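Non-structural protein 3 (PDB 6LN0) combines a macro domain, which probably binds ADP-ribose-like ligands, with a papain-like protease that probably cleaves the viral polyprotein. Local coordinates at residues Q275-I280 and V321-A326; A297-S302 and Q314-L319. All coordinates share one frame; numbering follows the deposited sequence.

Both contacts lie in the papain-like protease part of the chain and share helix 313-322. Contact 2 is buried and apolar: two helices meet through leucine, isoleucine, valine and the face of a tryptophan. Contact 1, about 13 Å away between centres, lies at the end of the shared helix, is only partly buried and relies on polar bonds between backbone, amide, guanidinium and carboxylate. Segments 297-302 and 314-319 of contact 2 both fall in the chain between residues 280 and 321, whose ends contact 1 brings together. The two touch directly, since Trp298 of 297-302 packs against Asn323 and Ile280 of contact 1.

Contact 1 (Q275-I280 and V321-A326); sequences QFRPAI and VSNSDA
Arg277 and Asn323 meet because the arginine turns CG in between its own backbone N and carbonyl carbon (chi1 75°) and then runs extended to NE, while Asn323 holds CG beside its backbone N (chi1 -81°). The two side chains lie side by side and point the same way. Arg277 is side-on to the amide: NE gives a 2.7 Å hydrogen bond to Asn323 OD1 on a lone pair, and NH2 reaches the same oxygen at 3.0 Å, nearly in line with its C=O bond. OD1 lies in the guanidinium plane, though the guanidinium and amide planes are 34° apart. The two N-H groups on OD1 and the hydrogen bond from Asn323 ND2 to Leu319 O together hold the rotation of the amide; NH1 of Arg277 is taken by Glu223 O. Ile280 CG1 lies over one guanidinium face, offset toward its rim.

Backbones meet beside this pair in a single beta bridge between Phe276 and Ser324. Arg277 N donates almost straight to Asn323 O at 2.9 Å. Asp325 N reaches Gln275 O at 3.1 Å in a more bent bond, from above the carbonyl plane. The bridge joins the loop leading into helix 278-287, with Arg277 at the N-cap position, to the turn that leaves helix 313-322 for strand 327-332 within the papain-like protease region. At the solvent-facing end Asp325 OD1 takes Gln275 N at 3.0 Å, from above the carboxylate plane. On the buried side Phe276 starts away from 321-326 at CB, yet Asn323 O stands at the edge of its ring, 3.7 Å from CD1. Ile280 CG2 lies over one ring face, toward the rim, and Phe269 and Tyr284 add a stacked and an edge-to-face ring.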
loop_
_atom_site.group_PDB
_atom_site.type_symbol
_atom_site.label_atom_id
_atom_site.label_comp_id
_atom_site.label_asym_id
_atom_site.label_seq_id
_atom_site.Cartn_x
_atom_site.Cartn_y
_atom_site.Cartn_z
ATOM N N GLN A 275 5.923 -28.230 -20.076
ATOM C CA GLN A 275 5.565 -28.319 -18.663
ATOM C C GLN A 275 5.961 -27.034 -17.940
ATOM O O GLN A 275 7.136 -26.660 -17.933
ATOM C CB GLN A 275 6.222 -29.527 -17.984
ATOM C CG GLN A 275 6.104 -29.432 -16.454
ATOM C CD GLN A 275 6.447 -30.715 -15.723
ATOM O OE1 GLN A 275 7.263 -31.516 -16.184
ATOM N NE2 GLN A 275 5.829 -30.910 -14.560
ATOM N N PHE A 276 4.987 -26.379 -17.318
ATOM C CA PHE A 276 5.227 -25.142 -16.583
ATOM C C PHE A 276 6.225 -25.340 -15.440
ATOM O O PHE A 276 6.267 -26.388 -14.797
ATOM C CB PHE A 276 3.917 -24.633 -15.990
ATOM C CG PHE A 276 2.984 -24.031 -16.989
ATOM C CD1 PHE A 276 3.369 -22.933 -17.744
ATOM C CD2 PHE A 276 1.688 -24.532 -17.131
ATOM C CE1 PHE A 276 2.489 -22.360 -18.647
ATOM C CE2 PHE A 276 0.799 -23.970 -18.029
ATOM C CZ PHE A 276 1.197 -22.882 -18.795
ATOM N N ARG A 277 6.995 -24.296 -15.149
ATOM C CA ARG A 277 7.811 -24.282 -13.945
ATOM C C ARG A 277 6.930 -24.415 -12.689
ATOM O O ARG A 277 5.727 -24.158 -12.733
ATOM C CB ARG A 277 8.644 -23.000 -13.902
ATOM C CG ARG A 277 7.856 -21.776 -13.540
ATOM C CD ARG A 277 8.682 -20.562 -13.810
ATOM N NE ARG A 277 7.911 -19.334 -13.817
ATOM C CZ ARG A 277 7.637 -18.619 -12.733
ATOM N NH1 ARG A 277 8.063 -19.018 -11.543
ATOM N NH2 ARG A 277 6.942 -17.496 -12.841
ATOM N N PRO A 278 7.518 -24.824 -11.557
ATOM C CA PRO A 278 6.696 -25.227 -10.396
ATOM C C PRO A 278 5.627 -24.230 -9.952
ATOM O O PRO A 278 4.469 -24.614 -9.764
ATOM C CB PRO A 278 7.766 -25.443 -9.313
ATOM C CG PRO A 278 8.932 -25.973 -10.085
ATOM C CD PRO A 278 8.938 -25.187 -11.364
ATOM N N ALA A 279 5.980 -22.961 -9.769
ATOM C CA ALA A 279 4.984 -22.004 -9.298
ATOM C C ALA A 279 3.789 -21.931 -10.242
ATOM O O ALA A 279 2.645 -21.823 -9.791
ATOM C CB ALA A 279 5.611 -20.625 -9.124
ATOM N N ILE A 280 4.028 -22.003 -11.551
ATOM C CA ILE A 280 2.943 -21.785 -12.499
ATOM C C ILE A 280 2.173 -23.083 -12.734
ATOM O O ILE A 280 0.954 -23.049 -12.925
ATOM C CB ILE A 280 3.462 -21.174 -13.825
ATOM C CG1 ILE A 280 4.175 -19.833 -13.588
ATOM C CG2 ILE A 280 2.332 -20.949 -14.837
ATOM C CD1 ILE A 280 3.428 -18.841 -12.600
ATOM N N VAL A 321 4.599 -20.148 -22.783
ATOM C CA VAL A 321 5.730 -20.952 -23.256
ATOM C C VAL A 321 7.017 -20.553 -22.535
ATOM O O VAL A 321 7.812 -21.409 -22.128
ATOM C CB VAL A 321 5.871 -20.831 -24.789
ATOM C CG1 VAL A 321 7.249 -21.276 -25.230
ATOM C CG2 VAL A 321 4.802 -21.644 -25.485
ATOM N N SER A 322 7.236 -19.260 -22.348
ATOM C CA SER A 322 8.444 -18.835 -21.654
ATOM C C SER A 322 8.445 -19.194 -20.166
ATOM O O SER A 322 9.514 -19.170 -19.549
ATOM C CB SER A 322 8.642 -17.337 -21.811
ATOM O OG SER A 322 7.677 -16.688 -21.046
ATOM N N ASN A 323 7.295 -19.523 -19.566
ATOM C CA ASN A 323 7.259 -20.007 -18.190
ATOM C C ASN A 323 7.264 -21.520 -18.114
ATOM O O ASN A 323 6.899 -22.090 -17.070
ATOM C CB ASN A 323 6.044 -19.468 -17.447
ATOM C CG ASN A 323 6.264 -18.089 -16.944
ATOM O OD1 ASN A 323 6.735 -17.885 -15.829
ATOM N ND2 ASN A 323 5.916 -17.118 -17.757
ATOM N N SER A 324 7.685 -22.178 -19.188
ATOM C CA SER A 324 7.739 -23.621 -19.278
ATOM C C SER A 324 9.166 -24.070 -19.586
ATOM O O SER A 324 10.090 -23.270 -19.675
ATOM C CB SER A 324 6.766 -24.115 -20.347
ATOM O OG SER A 324 7.218 -23.698 -21.631
ATOM N N ASP A 325 9.339 -25.373 -19.748
ATOM C CA ASP A 325 10.608 -25.944 -20.182
ATOM C C ASP A 325 10.829 -25.885 -21.709
ATOM O O ASP A 325 11.688 -26.609 -22.197
ATOM C CB ASP A 325 10.716 -27.399 -19.710
ATOM C CG ASP A 325 9.662 -28.317 -20.347
ATOM O OD1 ASP A 325 8.722 -27.824 -21.010
ATOM O OD2 ASP A 325 9.771 -29.552 -20.172
ATOM N N ALA A 326 10.109 -25.057 -22.466
ATOM C CA ALA A 326 10.240 -25.066 -23.925
ATOM C C ALA A 326 11.646 -24.687 -24.348
ATOM O O ALA A 326 12.131 -23.596 -24.028
ATOM C CB ALA A 326 9.244 -24.096 -24.568
#

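Contact 2 (A297-S302 and Q314-L319)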
loop_
_atom_site.group_PDB
_atom_site.type_symbol
_atom_site.label_atom_id
_atom_site.label_comp_id
_atom_site.label_asym_id
_atom_site.label_seq_id
_atom_site.Cartn_x
_atom_site.Cartn_y
_atom_site.Cartn_z
ATOM N N ALA A 297 -6.165 -15.057 -13.752
ATOM C CA ALA A 297 -5.767 -13.766 -13.198
ATOM C C ALA A 297 -4.280 -13.519 -13.428
ATOM O O ALA A 297 -3.867 -12.413 -13.803
ATOM C CB ALA A 297 -6.103 -13.707 -11.710
ATOM N N TRP A 298 -3.465 -14.545 -13.234
ATOM C CA TRP A 298 -2.062 -14.439 -13.606
ATOM C C TRP A 298 -1.886 -14.064 -15.078
ATOM O O TRP A 298 -0.976 -13.302 -15.422
ATOM C CB TRP A 298 -1.348 -15.750 -13.287
ATOM C CG TRP A 298 0.096 -15.719 -13.630
ATOM C CD1 TRP A 298 1.093 -15.006 -12.993
ATOM C CD2 TRP A 298 0.732 -16.434 -14.693
ATOM N NE1 TRP A 298 2.304 -15.247 -13.603
ATOM C CE2 TRP A 298 2.115 -16.119 -14.643
ATOM C CE3 TRP A 298 0.275 -17.311 -15.672
ATOM C CZ2 TRP A 298 3.028 -16.643 -15.550
ATOM C CZ3 TRP A 298 1.193 -17.842 -16.569
ATOM C CH2 TRP A 298 2.546 -17.509 -16.502
ATOM N N ILE A 299 -2.730 -14.582 -15.975
ATOM C CA ILE A 299 -2.550 -14.236 -17.385
ATOM C C ILE A 299 -2.842 -12.765 -17.600
ATOM O O ILE A 299 -2.095 -12.059 -18.289
ATOM C CB ILE A 299 -3.428 -15.104 -18.302
ATOM C CG1 ILE A 299 -3.205 -16.577 -18.030
ATOM C CG2 ILE A 299 -3.160 -14.759 -19.750
ATOM C CD1 ILE A 299 -2.272 -17.189 -18.894
ATOM N N TYR A 300 -3.944 -12.283 -17.030
ATOM C CA TYR A 300 -4.318 -10.887 -17.224
ATOM C C TYR A 300 -3.281 -9.940 -16.642
ATOM O O TYR A 300 -2.957 -8.917 -17.261
ATOM C CB TYR A 300 -5.668 -10.609 -16.583
ATOM C CG TYR A 300 -6.862 -10.825 -17.489
ATOM C CD1 TYR A 300 -7.365 -9.784 -18.248
ATOM C CD2 TYR A 300 -7.507 -12.062 -17.548
ATOM C CE1 TYR A 300 -8.464 -9.956 -19.043
ATOM C CE2 TYR A 300 -8.602 -12.243 -18.335
ATOM C CZ TYR A 300 -9.080 -11.184 -19.092
ATOM O OH TYR A 300 -10.181 -11.349 -19.899
ATOM N N ALA A 301 -2.756 -10.249 -15.446
ATOM C CA ALA A 301 -1.780 -9.352 -14.817
ATOM C C ALA A 301 -0.432 -9.394 -15.535
ATOM O O ALA A 301 0.262 -8.376 -15.623
ATOM C CB ALA A 301 -1.595 -9.708 -13.339
ATOM N N SER A 302 -0.034 -10.565 -16.035
ATOM C CA SER A 302 1.235 -10.654 -16.754
ATOM C C SER A 302 1.197 -9.904 -18.087
ATOM O O SER A 302 2.237 -9.406 -18.534
ATOM C CB SER A 302 1.613 -12.118 -16.993
ATOM O OG SER A 302 1.739 -12.818 -15.767
ATOM N N GLN A 314 -1.031 -13.732 -29.107
ATOM C CA GLN A 314 0.414 -13.989 -29.164
ATOM C C GLN A 314 1.068 -13.713 -27.818
ATOM O O GLN A 314 1.951 -14.463 -27.384
ATOM C CB GLN A 314 1.094 -13.126 -30.236
ATOM C CG GLN A 314 0.618 -13.325 -31.629
ATOM C CD GLN A 314 1.353 -12.442 -32.626
ATOM O OE1 GLN A 314 1.978 -11.447 -32.248
ATOM N NE2 GLN A 314 1.283 -12.809 -33.919
ATOM N N GLN A 315 0.661 -12.617 -27.162
ATOM C CA GLN A 315 1.108 -12.314 -25.803
ATOM C C GLN A 315 0.874 -13.494 -24.865
ATOM O O GLN A 315 1.758 -13.882 -24.097
ATOM C CB GLN A 315 0.369 -11.084 -25.276
ATOM C CG GLN A 315 1.120 -9.761 -25.345
ATOM C CD GLN A 315 0.410 -8.662 -24.533
ATOM O OE1 GLN A 315 -0.748 -8.318 -24.803
ATOM N NE2 GLN A 315 1.102 -8.120 -23.528
ATOM N N VAL A 316 -0.317 -14.085 -24.924
ATOM C CA VAL A 316 -0.648 -15.162 -23.999
ATOM C C VAL A 316 0.233 -16.378 -24.258
ATOM O O VAL A 316 0.910 -16.874 -23.351
ATOM C CB VAL A 316 -2.141 -15.512 -24.093
ATOM C CG1 VAL A 316 -2.460 -16.712 -23.209
ATOM C CG2 VAL A 316 -2.981 -14.292 -23.744
ATOM N N ILE A 317 0.242 -16.881 -25.501
ATOM C CA ILE A 317 0.992 -18.106 -25.753
ATOM C C ILE A 317 2.479 -17.886 -25.492
ATOM O O ILE A 317 3.179 -18.799 -25.038
ATOM C CB ILE A 317 0.732 -18.656 -27.179
ATOM C CG1 ILE A 317 1.420 -20.001 -27.315
ATOM C CG2 ILE A 317 1.264 -17.736 -28.277
ATOM C CD1 ILE A 317 0.944 -21.003 -26.288
ATOM N N SER A 318 2.976 -16.678 -25.742
ATOM C CA SER A 318 4.383 -16.414 -25.482
ATOM C C SER A 318 4.661 -16.352 -23.984
ATOM O O SER A 318 5.719 -16.799 -23.524
ATOM C CB SER A 318 4.808 -15.123 -26.168
ATOM O OG SER A 318 5.917 -14.553 -25.485
ATOM N N LEU A 319 3.718 -15.812 -23.205
ATOM C CA LEU A 319 3.847 -15.835 -21.752
ATOM C C LEU A 319 3.888 -17.263 -21.225
ATOM O O LEU A 319 4.765 -17.619 -20.433
ATOM C CB LEU A 319 2.692 -15.070 -21.110
ATOM C CG LEU A 319 2.602 -15.319 -19.609
ATOM C CD1 LEU A 319 3.608 -14.449 -18.911
ATOM C CD2 LEU A 319 1.199 -15.039 -19.118
#
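Helices 293-302 and 313-322, neighbours along the chain in the papain-like protease region, pack here at a steep angle: the axes of 297-302 and 314-319 approach to 10.4 Å with their directions 112° apart. Leu319 is the main side chain between them. Its CG stands anti to the backbone N (chi1 167°), which sends both methyls to the other helix. CD2 lies over the six-membered ring of Trp298, toward its rim, in a CH-pi contact 4.0 Å from the ring centroid, and CD1 meets Ser302 CB at 3.6 Å. Both helices belong to a helical part of the domain that also includes 228-237 and 260-270: Tyr234 touches Trp298, and Phe261 touches Val316. Beside the leucine, Ile299 and Val316 cross at about a right angle, CG2 to CG2 at 4.0 Å, and Ile299 CD1 reaches Leu319 CD2. Ser302 OG, over the same face of the Trp298 ring as Leu319 CD2, folds back on its own helix, 2.8 Å from Trp298 O, a carbonyl that Ser302 N reaches from the opposite face of its plane; Trp298 NE1 is hydrogen-bonded to Leu224 O.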